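Local structure of NAD-dependent epimerase/dehydratase domain-containing protein (Ruegeria pomeroyi DSS-3, 3IUS) at residues Phe11-Thr16 and Ser47-Leu52; Ile69-Asp74 and Asp78-Ala83; Phe95-Tyr100 and Gln190-Ser195; Thr119-Thr124 and Trp130-Glu135; Phe162-Lys167 and Asp217-Ala222. The protein is of unknown function but probably binds a nicotinamide dinucleotide through a Rossmann fold, as other members of the NAD-dependent epimerase/dehydratase family do. All coordinates share one frame; numbering follows the deposited sequence. Where two conformers were deposited one is given.

Contact 1. Residues Phe11-Thr16 and Ser47-Leu52; sequences FGHGYT and SGAEPL
H13 carries its ring opposite the backbone nitrogen, with chi1 at -165°, which sends the imidazole out of the loop toward S47 and A49. S47 answers with OG tucked between its own backbone N and carbonyl carbon (chi1 78°), and the two groups meet there. The loop that holds H13 follows strand 7-11, and its G12 and G14 fit the glycine pattern of a Rossmann dinucleotide fold, a role that remains inferred. H13 is itself the centre of an inverse gamma turn, and a formic acid, probably from the crystallisation liquor, lies about 5 Å from its side chain. On the other side of the contact, helix 41-46 ends in a Schellman motif at G48 and the chain runs into strand 49-53.

The polar grip is H13 NE2 donating to S47 OG at 3.0 Å, with OG only 15° out of the imidazole plane. S47 OG also bonds to I44 O, closing back onto the preceding helix. NE2 has a second partner in S21 OG, and ND1, the other ring nitrogen, bonds to S10 OG, which together fix the rotation of the imidazole. A leucine here would probably leave S47 OG without its N-H donor and S10 OG without its ring partner. The remaining contact is apolar: A49 lays its methyl over one face of the imidazole, a CH-pi contact displaced toward the rim, with A49 CB 3.9 Å from H13 NE2 and 4.1 Å from H13 CE1.

Contact 2. Residues Ile69-Asp74 and Asp78-Ala83; sequences ISTAPD and DPVLAA
D78, at the N-cap of helix 79-90, together with P79 and V80 of its first turn, makes most of this contact with the loop I69-D74. P79 leans its ring on the backbone of that loop: P79 CG comes to 3.3 Å from A72 O, and P79 CD lies 3.9 Å from P73 CA. V80 CG1 meets I69 CD1 tip to tip at 3.9 Å, while V80 CG2 lies chiefly against T71, the side chains crossing at about a right angle with V80 CG2 3.4 Å from T71 OG1. That hydroxyl is buried, and the model gives it no hydrogen-bonding partner.

D78 CG is anti to the backbone N (chi1 -172°), which carries the carboxylate back over the first helical turn. OD2 caps the helix, using its anti lone pair to accept from L81 N at 2.9 Å in a nearly straight bond (162°), with a weak second bond from V80 N. OD1 accepts hydrogen bonds from a water, which also donates to T71 O, and from W138 NE1 of helix 126-140. An alanine in place of D78 would probably leave L81 N uncapped and break the water bridge to the loop. The arrangement is an aspartate N-cap followed by a proline in the first turn, joining the end of strand 66-69 to the next helix of a Rossmann beta-alpha unit, at the carboxyl edge of the sheet where this fold usually receives its cofactor.

Contact 3. Residues Phe95-Tyr100 and Gln190-Ser195; sequences FRWVGY and QVLAAS
L192 is the first residue of the helical segment Q190-S195 to reach W97 on the strand. Its CG lies opposite the carbonyl carbon (chi1 -70°), and although CB does not head for the strand, the branch end does: L192 CD2 stops 4.2 Å from W97 CH2, at the outer edge of the six-membered ring. The two side chains stand about square to each other. One turn on comes S195, whose N bonds back to V191 O, and it presents OG to the other end of the same indole edge. W97 NE1 donates to S195 OG at 2.9 Å; the bond is almost straight (172°) and the oxygen lies 5° out of the ring plane. The backbone of S195 closes in as well, with its O 3.6 Å from W97 CD1. Helix and indole are thus joined along one edge, by a bond at NE1 and a methyl at CH2.

G99 N sits 3.5 Å above one face of the indole, and H147 of strand 146-155 stacks with the ring. G99 has to be small, since a CB there would run into W97 CH2. With W97 turned to helix 185-197 and Y100 turned to helix 126-140, strand 97-103 has a helix on each side, the alpha/beta/alpha sandwich of the Rossmann fold.

Contact 4. Residues Thr119-Thr124 and Trp130-Glu135; sequences TPLTPT and WRVMAE
L121 and P123 pinch the side chain of V132 from the loop that leads into helix 126-140. The helix is one of those flanking the parallel Rossmann sheet, and V132 points out from its surface toward the loop, which comes after strand 114-115 and doubles back along the helix it is about to enter. No hydrogen bond crosses here; the contact is wholly apolar.

The L121 side chain can be followed outward. Its CB already meets V132 CG2, at 4.1 Å. CG stands further back, at 4.7 Å from V132 CG2. With CG opposite the carbonyl carbon (chi1 -49°) and the chain extended beyond it (chi2 -180°), CD1 is brought back over the valine, to 4.0 Å from V132 CG2. The leucine thus bows round one methyl, and the two side chains run antiparallel, alongside one another. CD2, the other branch, turns away from the valine. Beyond the valine, L121 also touches V106 and R150, so that it bridges the helix and the neighbouring strand 146-155.

E135, one turn after V132, lies close by without touching the loop; its carboxylate is engaged by R150 in a salt bridge and by S102 OG, which ties the helix to the sheet. P123 completes the pinch. The proline side chain crosses that of the valine at about a right angle, with P123 CD 4.0 Å from V132 CG2 and P123 CG nearer still, 3.7 Å from the same methyl.

Contact 5. Residues Phe162-Lys167 and Asp217-Ala222; sequences FSKLGK and DVIAYA
Helix 215-226 is met along one flank by F162, K164 and L165, from the loop that follows strand 146-155 and leads to strand 172-174. A222 receives two of the three. F162 brings one corner of its ring, with CE1 3.6 Å from A222 O and 4.0 Å from A222 CB; the carbonyl oxygen approaches obliquely. L165 comes up beside it, its CD1 4.0 Å from A222 O.

This region, well away from the glycine loop, probably corresponds to the smaller C-terminal lobe that shapes the substrate side, as in related epimerases and dehydratases, although no substrate is known here. Strand 172-174, just beyond the loop, pairs with strand 233-235, which follows the helix. F162 also touches L225 and Q226 one turn on, and Q281 of helix 273-282.

K164 takes a different route. Its chain leaves opposite the backbone N and bends at chi3 (147°), which lays its end across I219 at about a right angle. K164 NZ sits 3.7 Å from I219 CD1, with I219 CG1 equally near: the amino end rests against the aliphatic side chain of I219, a van der Waals touch with no hydrogen bond.

How the contacts relate
Contacts 1 to 4 gather round one parallel Rossmann sheet, their centres about 15 to 26 Å apart. Along the chain contacts 1, 2 and 3 open in that order, contact 4 falls between the two segments of contact 3, and contact 5 alternates with it, 162-167 coming before 190-195 and 217-222 after. Contacts 1 and 2 touch where strands 7-11 and 66-69 pair, F11 O meeting S70 N; contact 2 meets contact 3 through I69 N and G99 O, on neighbouring strands. Helix 126-140 links contact 4 to contacts 2 and 3. Contact 5 stands apart, its centre about 33 Å from those of contacts 2 and 3. The layout suggests a dinucleotide-binding core with a separate lobe.

Contact 1. Residues Phe11-Thr16 and Ser47-Leu52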
# COMPACT_ATOMS: atom_id res chain seq x y z
N PHE A 11 1.16 12.28 -5.23
CA PHE A 11 -0.20 12.67 -4.88
C PHE A 11 -0.67 11.89 -3.66
O PHE A 11 -0.62 10.66 -3.65
CB PHE A 11 -1.17 12.42 -6.04
CG PHE A 11 -0.92 13.28 -7.24
CD1 PHE A 11 -1.53 14.52 -7.36
CD2 PHE A 11 -0.09 12.85 -8.25
CE1 PHE A 11 -1.30 15.32 -8.47
CE2 PHE A 11 0.14 13.63 -9.36
CZ PHE A 11 -0.46 14.87 -9.47
N GLY A 12 -1.14 12.61 -2.65
CA GLY A 12 -1.53 11.96 -1.41
C GLY A 12 -0.30 11.39 -0.73
O GLY A 12 -0.24 10.21 -0.41
N HIS A 13 0.70 12.25 -0.54
CA HIS A 13 1.97 11.88 0.07
C HIS A 13 1.77 11.53 1.55
O HIS A 13 1.97 12.38 2.42
CB HIS A 13 2.94 13.05 -0.04
CG HIS A 13 4.36 12.68 0.23
ND1 HIS A 13 5.18 12.09 -0.71
CD2 HIS A 13 5.13 12.85 1.34
CE1 HIS A 13 6.38 11.90 -0.19
NE2 HIS A 13 6.38 12.35 1.05
N GLY A 14 1.39 10.29 1.81
CA GLY A 14 1.08 9.86 3.17
C GLY A 14 2.10 8.90 3.75
O GLY A 14 3.29 8.97 3.45
N TYR A 15 1.62 8.00 4.60
CA TYR A 15 2.46 7.07 5.34
C TYR A 15 3.52 6.38 4.48
O TYR A 15 4.71 6.45 4.78
CB TYR A 15 1.60 6.04 6.07
CG TYR A 15 2.38 5.12 6.98
CD1 TYR A 15 2.83 5.55 8.22
CD2 TYR A 15 2.66 3.82 6.59
CE1 TYR A 15 3.56 4.71 9.05
CE2 TYR A 15 3.39 2.97 7.41
CZ TYR A 15 3.83 3.42 8.64
OH TYR A 15 4.55 2.57 9.44
N THR A 16 3.07 5.73 3.41
CA THR A 16 3.96 4.98 2.53
C THR A 16 4.92 5.87 1.74
O THR A 16 6.13 5.65 1.75
CB THR A 16 3.16 4.10 1.55
OG1 THR A 16 2.47 3.08 2.29
CG2 THR A 16 4.07 3.45 0.52
N SER A 47 9.33 14.89 5.75
CA SER A 47 9.61 13.66 5.02
C SER A 47 10.50 13.93 3.82
O SER A 47 10.83 13.03 3.05
CB SER A 47 8.32 12.99 4.56
OG SER A 47 7.80 13.63 3.42
N GLY A 48 10.89 15.20 3.65
CA GLY A 48 11.81 15.57 2.60
C GLY A 48 11.16 16.01 1.31
O GLY A 48 11.83 16.15 0.28
N ALA A 49 9.85 16.25 1.35
CA ALA A 49 9.10 16.69 0.18
C ALA A 49 8.58 18.12 0.33
O ALA A 49 8.30 18.57 1.44
CB ALA A 49 7.95 15.73 -0.10
N GLU A 50 8.48 18.83 -0.79
CA GLU A 50 7.83 20.13 -0.83
C GLU A 50 6.31 19.96 -0.75
O GLU A 50 5.71 19.38 -1.65
CB GLU A 50 8.17 20.84 -2.14
CG GLU A 50 9.66 21.02 -2.40
CD GLU A 50 9.94 21.51 -3.80
OE1 GLU A 50 11.11 21.43 -4.24
OE2 GLU A 50 9.00 21.98 -4.47
N PRO A 51 5.69 20.50 0.31
CA PRO A 51 4.26 20.28 0.56
C PRO A 51 3.37 21.11 -0.35
O PRO A 51 3.60 22.31 -0.51
CB PRO A 51 4.08 20.74 2.02
CG PRO A 51 5.44 21.16 2.51
CD PRO A 51 6.29 21.40 1.31
N LEU A 52 2.35 20.47 -0.92
CA LEU A 52 1.34 21.17 -1.70
C LEU A 52 -0.04 20.83 -1.17
O LEU A 52 -0.33 19.67 -0.87
CB LEU A 52 1.41 20.76 -3.17
CG LEU A 52 2.51 21.35 -4.06
CD1 LEU A 52 2.33 20.85 -5.48
CD2 LEU A 52 2.45 22.87 -4.01

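Contact 2. Residues Ile69-Asp74 and Asp78-Ala83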
# COMPACT_ATOMS: atom_id res chain seq x y z
N ILE A 69 1.15 7.77 -7.08
CA ILE A 69 -0.24 8.01 -6.70
C ILE A 69 -0.66 7.14 -5.53
O ILE A 69 -0.74 5.92 -5.65
CB ILE A 69 -1.19 7.68 -7.87
CG1 ILE A 69 -0.71 8.36 -9.16
CG2 ILE A 69 -2.63 8.06 -7.52
CD1 ILE A 69 -0.88 9.85 -9.18
N SER A 70 -0.94 7.78 -4.39
CA SER A 70 -1.41 7.08 -3.20
C SER A 70 -2.89 7.36 -2.94
O SER A 70 -3.47 6.88 -1.96
CB SER A 70 -0.61 7.51 -1.96
OG SER A 70 0.76 7.16 -2.06
N THR A 71 -3.51 8.15 -3.81
CA THR A 71 -4.87 8.63 -3.59
C THR A 71 -5.91 7.53 -3.82
O THR A 71 -5.95 6.93 -4.88
CB THR A 71 -5.19 9.83 -4.50
OG1 THR A 71 -5.10 9.42 -5.87
CG2 THR A 71 -4.21 10.96 -4.26
N ALA A 72 -6.74 7.28 -2.81
CA ALA A 72 -7.79 6.26 -2.93
C ALA A 72 -8.86 6.64 -3.95
O ALA A 72 -9.14 7.82 -4.14
CB ALA A 72 -8.43 6.01 -1.57
N PRO A 73 -9.46 5.64 -4.60
CA PRO A 73 -10.51 5.91 -5.59
C PRO A 73 -11.86 6.13 -4.94
O PRO A 73 -12.04 5.83 -3.76
CB PRO A 73 -10.55 4.62 -6.40
CG PRO A 73 -10.15 3.58 -5.41
CD PRO A 73 -9.03 4.24 -4.65
N ASP A 74 -12.80 6.68 -5.71
CA ASP A 74 -14.20 6.77 -5.30
C ASP A 74 -15.03 6.07 -6.38
O ASP A 74 -14.46 5.45 -7.28
CB ASP A 74 -14.63 8.23 -5.14
CG ASP A 74 -14.36 9.07 -6.37
OD1 ASP A 74 -14.29 8.51 -7.48
OD2 ASP A 74 -14.20 10.30 -6.23
N ASP A 78 -10.46 7.03 -10.28
CA ASP A 78 -9.31 7.76 -9.76
C ASP A 78 -9.47 9.28 -9.77
O ASP A 78 -9.64 9.87 -10.83
CB ASP A 78 -8.04 7.37 -10.51
CG ASP A 78 -6.80 7.95 -9.88
OD1 ASP A 78 -6.12 7.22 -9.13
OD2 ASP A 78 -6.50 9.14 -10.12
N PRO A 79 -9.40 9.90 -8.59
CA PRO A 79 -9.55 11.35 -8.41
C PRO A 79 -8.45 12.17 -9.09
O PRO A 79 -8.72 13.28 -9.53
CB PRO A 79 -9.47 11.53 -6.89
CG PRO A 79 -9.80 10.18 -6.33
CD PRO A 79 -9.24 9.21 -7.30
N VAL A 80 -7.23 11.64 -9.17
CA VAL A 80 -6.12 12.35 -9.82
C VAL A 80 -6.38 12.45 -11.32
O VAL A 80 -6.25 13.52 -11.91
CB VAL A 80 -4.75 11.68 -9.55
CG1 VAL A 80 -3.68 12.27 -10.46
CG2 VAL A 80 -4.36 11.84 -8.09
N LEU A 81 -6.77 11.34 -11.93
CA LEU A 81 -7.11 11.34 -13.35
C LEU A 81 -8.36 12.18 -13.61
O LEU A 81 -8.48 12.83 -14.65
CB LEU A 81 -7.33 9.91 -13.86
CG LEU A 81 -6.09 9.02 -14.00
CD1 LEU A 81 -6.48 7.60 -14.39
CD2 LEU A 81 -5.10 9.61 -15.00
N ALA A 82 -9.29 12.19 -12.66
CA ALA A 82 -10.53 12.95 -12.83
C ALA A 82 -10.23 14.45 -12.93
O ALA A 82 -10.89 15.17 -13.69
CB ALA A 82 -11.49 12.67 -11.67
N ALA A 83 -9.23 14.91 -12.19
CA ALA A 83 -8.91 16.33 -12.14
C ALA A 83 -7.82 16.73 -13.12
O ALA A 83 -7.76 17.88 -13.56
CB ALA A 83 -8.52 16.73 -10.71
O HOH W 1 -7.30 5.90 -7.07

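Contact 3. Residues Phe95-Tyr100 and Gln190-Ser195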
# COMPACT_ATOMS: atom_id res chain seq x y z
N PHE A 95 7.53 11.62 -18.72
CA PHE A 95 7.75 10.83 -17.52
C PHE A 95 8.62 9.62 -17.81
O PHE A 95 8.55 9.04 -18.90
CB PHE A 95 6.42 10.36 -16.91
CG PHE A 95 5.45 11.48 -16.65
CD1 PHE A 95 5.73 12.44 -15.69
CD2 PHE A 95 4.26 11.56 -17.35
CE1 PHE A 95 4.84 13.47 -15.44
CE2 PHE A 95 3.37 12.59 -17.11
CZ PHE A 95 3.65 13.55 -16.15
N ARG A 96 9.44 9.24 -16.85
CA ARG A 96 10.22 8.02 -16.96
C ARG A 96 9.50 6.87 -16.26
O ARG A 96 9.73 5.70 -16.55
CB ARG A 96 11.62 8.20 -16.35
CG ARG A 96 12.38 6.90 -16.17
CD ARG A 96 13.79 7.15 -15.64
NE ARG A 96 14.48 5.90 -15.33
CZ ARG A 96 14.98 5.08 -16.25
NH1 ARG A 96 14.85 5.37 -17.54
NH2 ARG A 96 15.59 3.96 -15.88
N TRP A 97 8.62 7.23 -15.33
CA TRP A 97 8.01 6.22 -14.49
C TRP A 97 6.79 6.79 -13.79
O TRP A 97 6.82 7.92 -13.31
CB TRP A 97 9.05 5.77 -13.46
CG TRP A 97 8.61 4.72 -12.48
CD1 TRP A 97 8.79 3.37 -12.60
CD2 TRP A 97 7.98 4.94 -11.22
NE1 TRP A 97 8.29 2.74 -11.48
CE2 TRP A 97 7.78 3.68 -10.62
CE3 TRP A 97 7.55 6.08 -10.53
CZ2 TRP A 97 7.18 3.52 -9.37
CZ3 TRP A 97 6.95 5.92 -9.29
CH2 TRP A 97 6.77 4.66 -8.73
N VAL A 98 5.72 6.01 -13.78
CA VAL A 98 4.52 6.35 -13.03
C VAL A 98 4.11 5.15 -12.19
O VAL A 98 4.02 4.03 -12.71
CB VAL A 98 3.36 6.75 -13.95
CG1 VAL A 98 2.07 6.90 -13.15
CG2 VAL A 98 3.69 8.03 -14.73
N GLY A 99 3.87 5.36 -10.91
CA GLY A 99 3.44 4.26 -10.06
C GLY A 99 2.07 4.52 -9.46
O GLY A 99 1.86 5.54 -8.82
N TYR A 100 1.14 3.60 -9.70
CA TYR A 100 -0.16 3.67 -9.05
C TYR A 100 -0.20 2.65 -7.92
O TYR A 100 -0.01 1.46 -8.15
CB TYR A 100 -1.31 3.40 -10.03
CG TYR A 100 -2.65 3.37 -9.33
CD1 TYR A 100 -3.21 4.52 -8.80
CD2 TYR A 100 -3.35 2.17 -9.18
CE1 TYR A 100 -4.43 4.50 -8.15
CE2 TYR A 100 -4.57 2.14 -8.53
CZ TYR A 100 -5.11 3.31 -8.02
OH TYR A 100 -6.31 3.28 -7.37
N GLN A 190 11.33 -0.34 -0.83
CA GLN A 190 12.29 -1.10 -1.62
C GLN A 190 11.75 -1.37 -3.02
O GLN A 190 12.45 -1.17 -4.02
CB GLN A 190 12.60 -2.44 -0.95
CG GLN A 190 13.69 -2.40 0.09
CD GLN A 190 14.37 -3.74 0.25
OE1 GLN A 190 15.54 -3.90 -0.11
NE2 GLN A 190 13.65 -4.72 0.77
N VAL A 191 10.52 -1.86 -3.08
CA VAL A 191 9.89 -2.19 -4.35
C VAL A 191 9.76 -0.97 -5.26
O VAL A 191 10.13 -1.01 -6.45
CB VAL A 191 8.51 -2.85 -4.13
CG1 VAL A 191 7.73 -2.95 -5.44
CG2 VAL A 191 8.67 -4.22 -3.48
N LEU A 192 9.24 0.12 -4.71
CA LEU A 192 9.07 1.35 -5.46
C LEU A 192 10.40 1.83 -6.02
O LEU A 192 10.52 2.15 -7.21
CB LEU A 192 8.43 2.43 -4.58
CG LEU A 192 6.96 2.15 -4.24
CD1 LEU A 192 6.38 3.22 -3.30
CD2 LEU A 192 6.14 2.04 -5.52
N ALA A 193 11.42 1.86 -5.16
CA ALA A 193 12.75 2.25 -5.59
C ALA A 193 13.26 1.32 -6.69
O ALA A 193 13.78 1.78 -7.71
CB ALA A 193 13.71 2.28 -4.40
N ALA A 194 13.09 0.01 -6.50
CA ALA A 194 13.55 -0.96 -7.49
C ALA A 194 12.87 -0.77 -8.84
O ALA A 194 13.52 -0.83 -9.89
CB ALA A 194 13.34 -2.39 -6.98
N SER A 195 11.56 -0.52 -8.81
CA SER A 195 10.80 -0.32 -10.04
C SER A 195 11.24 0.96 -10.73
O SER A 195 11.42 0.99 -11.96
CB SER A 195 9.30 -0.29 -9.75
OG SER A 195 8.55 -0.09 -10.93

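Contact 4. Residues Thr119-Thr124 and Trp130-Glu135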
# COMPACT_ATOMS: atom_id res chain seq x y z
N THR A 119 -4.00 -13.46 -12.30
CA THR A 119 -5.31 -13.90 -11.86
C THR A 119 -6.40 -12.88 -12.20
O THR A 119 -6.23 -11.68 -11.99
CB THR A 119 -5.29 -14.16 -10.35
OG1 THR A 119 -4.31 -15.17 -10.08
CG2 THR A 119 -6.66 -14.63 -9.87
N PRO A 120 -7.54 -13.36 -12.75
CA PRO A 120 -8.65 -12.46 -13.08
C PRO A 120 -9.13 -11.63 -11.88
O PRO A 120 -9.06 -12.10 -10.75
CB PRO A 120 -9.76 -13.43 -13.52
CG PRO A 120 -9.02 -14.63 -14.02
CD PRO A 120 -7.80 -14.75 -13.14
N LEU A 121 -9.60 -10.41 -12.14
CA LEU A 121 -10.06 -9.55 -11.05
C LEU A 121 -11.56 -9.70 -10.80
O LEU A 121 -12.38 -9.41 -11.66
CB LEU A 121 -9.72 -8.09 -11.35
CG LEU A 121 -8.27 -7.87 -11.79
CD1 LEU A 121 -8.01 -6.39 -12.06
CD2 LEU A 121 -7.30 -8.42 -10.75
N THR A 122 -11.91 -10.15 -9.60
CA THR A 122 -13.31 -10.32 -9.24
C THR A 122 -13.58 -9.81 -7.82
O THR A 122 -13.95 -10.58 -6.95
CB THR A 122 -13.76 -11.79 -9.34
OG1 THR A 122 -13.08 -12.57 -8.35
CG2 THR A 122 -13.43 -12.35 -10.71
N PRO A 123 -13.41 -8.50 -7.61
CA PRO A 123 -13.66 -7.94 -6.27
C PRO A 123 -15.11 -8.16 -5.86
O PRO A 123 -16.01 -8.18 -6.71
CB PRO A 123 -13.37 -6.45 -6.45
CG PRO A 123 -13.41 -6.20 -7.93
CD PRO A 123 -13.05 -7.48 -8.60
N THR A 124 -15.36 -8.34 -4.57
CA THR A 124 -16.72 -8.62 -4.13
C THR A 124 -17.40 -7.43 -3.46
O THR A 124 -18.57 -7.51 -3.10
CB THR A 124 -16.78 -9.85 -3.19
OG1 THR A 124 -16.04 -9.58 -2.00
CG2 THR A 124 -16.20 -11.08 -3.89
N TRP A 130 -13.90 -0.17 -7.15
CA TRP A 130 -13.36 1.16 -7.42
C TRP A 130 -11.87 1.08 -7.73
O TRP A 130 -11.36 1.83 -8.57
CB TRP A 130 -13.62 2.12 -6.26
CG TRP A 130 -15.06 2.29 -5.91
CD1 TRP A 130 -16.14 1.97 -6.69
CD2 TRP A 130 -15.59 2.84 -4.70
NE1 TRP A 130 -17.31 2.28 -6.03
CE2 TRP A 130 -17.00 2.81 -4.81
CE3 TRP A 130 -15.02 3.35 -3.54
CZ2 TRP A 130 -17.83 3.27 -3.79
CZ3 TRP A 130 -15.85 3.80 -2.53
CH2 TRP A 130 -17.24 3.76 -2.66
N ARG A 131 -11.16 0.19 -7.04
CA ARG A 131 -9.75 -0.04 -7.31
C ARG A 131 -9.55 -0.55 -8.72
O ARG A 131 -8.69 -0.08 -9.45
CB ARG A 131 -9.14 -1.03 -6.32
CG ARG A 131 -8.84 -0.46 -4.95
CD ARG A 131 -7.68 0.53 -5.00
NE ARG A 131 -7.45 1.11 -3.68
CZ ARG A 131 -6.54 2.04 -3.42
NH1 ARG A 131 -5.77 2.51 -4.40
NH2 ARG A 131 -6.40 2.50 -2.19
N VAL A 132 -10.36 -1.54 -9.12
CA VAL A 132 -10.26 -2.08 -10.48
C VAL A 132 -10.51 -0.99 -11.52
O VAL A 132 -9.79 -0.90 -12.52
CB VAL A 132 -11.23 -3.25 -10.70
CG1 VAL A 132 -11.31 -3.58 -12.20
CG2 VAL A 132 -10.81 -4.46 -9.88
N MSE A 133 -11.54 -0.18 -11.28
CA MSE A 133 -11.85 0.97 -12.12
C MSE A 133 -10.62 1.85 -12.27
O MSE A 133 -10.24 2.23 -13.38
CB MSE A 133 -12.92 1.84 -11.45
CG MSE A 133 -14.36 1.51 -11.73
SE MSE A 133 -15.34 3.19 -11.43
CE MSE A 133 -14.85 4.10 -13.08
N ALA A 134 -10.03 2.22 -11.14
CA ALA A 134 -8.88 3.12 -11.13
C ALA A 134 -7.72 2.52 -11.92
O ALA A 134 -7.12 3.20 -12.75
CB ALA A 134 -8.46 3.43 -9.70
N GLU A 135 -7.42 1.25 -11.68
CA GLU A 135 -6.33 0.59 -12.41
C GLU A 135 -6.57 0.67 -13.90
O GLU A 135 -5.65 0.96 -14.67
CB GLU A 135 -6.21 -0.88 -12.02
CG GLU A 135 -5.65 -1.13 -10.64
CD GLU A 135 -5.06 -2.53 -10.51
OE1 GLU A 135 -4.71 -3.14 -11.55
OE2 GLU A 135 -4.93 -3.03 -9.38

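Contact 5. Residues Phe162-Lys167 and Asp217-Ala222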
# COMPACT_ATOMS: atom_id res chain seq x y z
N PHE A 162 1.67 -2.81 18.94
CA PHE A 162 2.09 -2.61 20.32
C PHE A 162 1.45 -1.38 20.97
O PHE A 162 1.35 -1.31 22.20
CB PHE A 162 3.61 -2.58 20.43
CG PHE A 162 4.27 -3.81 19.86
CD1 PHE A 162 4.28 -4.99 20.57
CD2 PHE A 162 4.84 -3.78 18.60
CE1 PHE A 162 4.86 -6.12 20.04
CE2 PHE A 162 5.43 -4.91 18.07
CZ PHE A 162 5.44 -6.08 18.79
N SER A 163 1.03 -0.43 20.15
CA SER A 163 0.25 0.71 20.63
C SER A 163 -1.14 0.24 21.02
O SER A 163 -1.79 0.82 21.90
CB SER A 163 0.14 1.77 19.54
OG SER A 163 -0.64 1.28 18.45
N LYS A 164 -1.58 -0.82 20.37
CA LYS A 164 -2.94 -1.34 20.48
C LYS A 164 -3.17 -2.15 21.77
O LYS A 164 -4.29 -2.52 22.09
CB LYS A 164 -3.23 -2.20 19.24
CG LYS A 164 -4.55 -2.93 19.19
CD LYS A 164 -4.78 -3.44 17.77
CE LYS A 164 -5.54 -4.75 17.74
NZ LYS A 164 -5.53 -5.35 16.37
N LEU A 165 -2.09 -2.39 22.51
CA LEU A 165 -2.14 -3.27 23.67
C LEU A 165 -2.36 -2.52 24.97
O LEU A 165 -2.22 -1.30 25.04
CB LEU A 165 -0.84 -4.07 23.78
CG LEU A 165 -0.46 -4.94 22.58
CD1 LEU A 165 1.04 -5.21 22.59
CD2 LEU A 165 -1.25 -6.25 22.60
N GLY A 166 -2.72 -3.27 26.02
CA GLY A 166 -2.77 -2.73 27.37
C GLY A 166 -3.97 -1.89 27.74
O GLY A 166 -4.16 -1.57 28.91
N LYS A 167 -4.79 -1.51 26.76
CA LYS A 167 -5.95 -0.67 27.07
C LYS A 167 -7.30 -1.35 26.84
O LYS A 167 -8.32 -0.68 26.66
CB LYS A 167 -5.86 0.68 26.33
CG LYS A 167 -5.35 0.60 24.90
CD LYS A 167 -4.75 1.94 24.48
CE LYS A 167 -4.35 1.94 23.02
NZ LYS A 167 -3.49 3.11 22.68
N ASP A 217 -3.37 -14.34 14.73
CA ASP A 217 -2.02 -14.78 15.06
C ASP A 217 -1.09 -13.58 15.24
O ASP A 217 -0.14 -13.62 16.01
CB ASP A 217 -1.46 -15.70 13.98
CG ASP A 217 -2.05 -17.10 14.03
OD1 ASP A 217 -2.92 -17.37 14.89
OD2 ASP A 217 -1.63 -17.94 13.22
N VAL A 218 -1.36 -12.51 14.50
CA VAL A 218 -0.54 -11.31 14.62
C VAL A 218 -0.75 -10.70 16.00
O VAL A 218 0.21 -10.42 16.73
CB VAL A 218 -0.85 -10.30 13.53
CG1 VAL A 218 0.03 -9.07 13.69
CG2 VAL A 218 -0.63 -10.94 12.17
N ILE A 219 -2.02 -10.50 16.33
CA ILE A 219 -2.42 -10.01 17.65
C ILE A 219 -1.82 -10.87 18.75
O ILE A 219 -1.26 -10.36 19.73
CB ILE A 219 -3.95 -10.01 17.76
CG1 ILE A 219 -4.55 -8.93 16.85
CG2 ILE A 219 -4.40 -9.84 19.21
CD1 ILE A 219 -6.06 -8.95 16.77
N ALA A 220 -1.93 -12.19 18.60
CA ALA A 220 -1.38 -13.10 19.59
C ALA A 220 0.13 -12.92 19.75
O ALA A 220 0.65 -12.91 20.85
CB ALA A 220 -1.71 -14.55 19.23
N TYR A 221 0.84 -12.79 18.63
CA TYR A 221 2.30 -12.70 18.70
C TYR A 221 2.77 -11.39 19.33
O TYR A 221 3.76 -11.37 20.06
CB TYR A 221 2.93 -12.87 17.31
CG TYR A 221 4.42 -13.14 17.38
CD1 TYR A 221 4.91 -14.22 18.11
CD2 TYR A 221 5.33 -12.32 16.73
CE1 TYR A 221 6.26 -14.47 18.19
CE2 TYR A 221 6.69 -12.57 16.80
CZ TYR A 221 7.15 -13.65 17.53
OH TYR A 221 8.50 -13.89 17.60
N ALA A 222 2.05 -10.31 19.06
CA ALA A 222 2.36 -9.02 19.65
C ALA A 222 2.22 -9.12 21.17
O ALA A 222 3.07 -8.64 21.92
CB ALA A 222 1.45 -7.94 19.10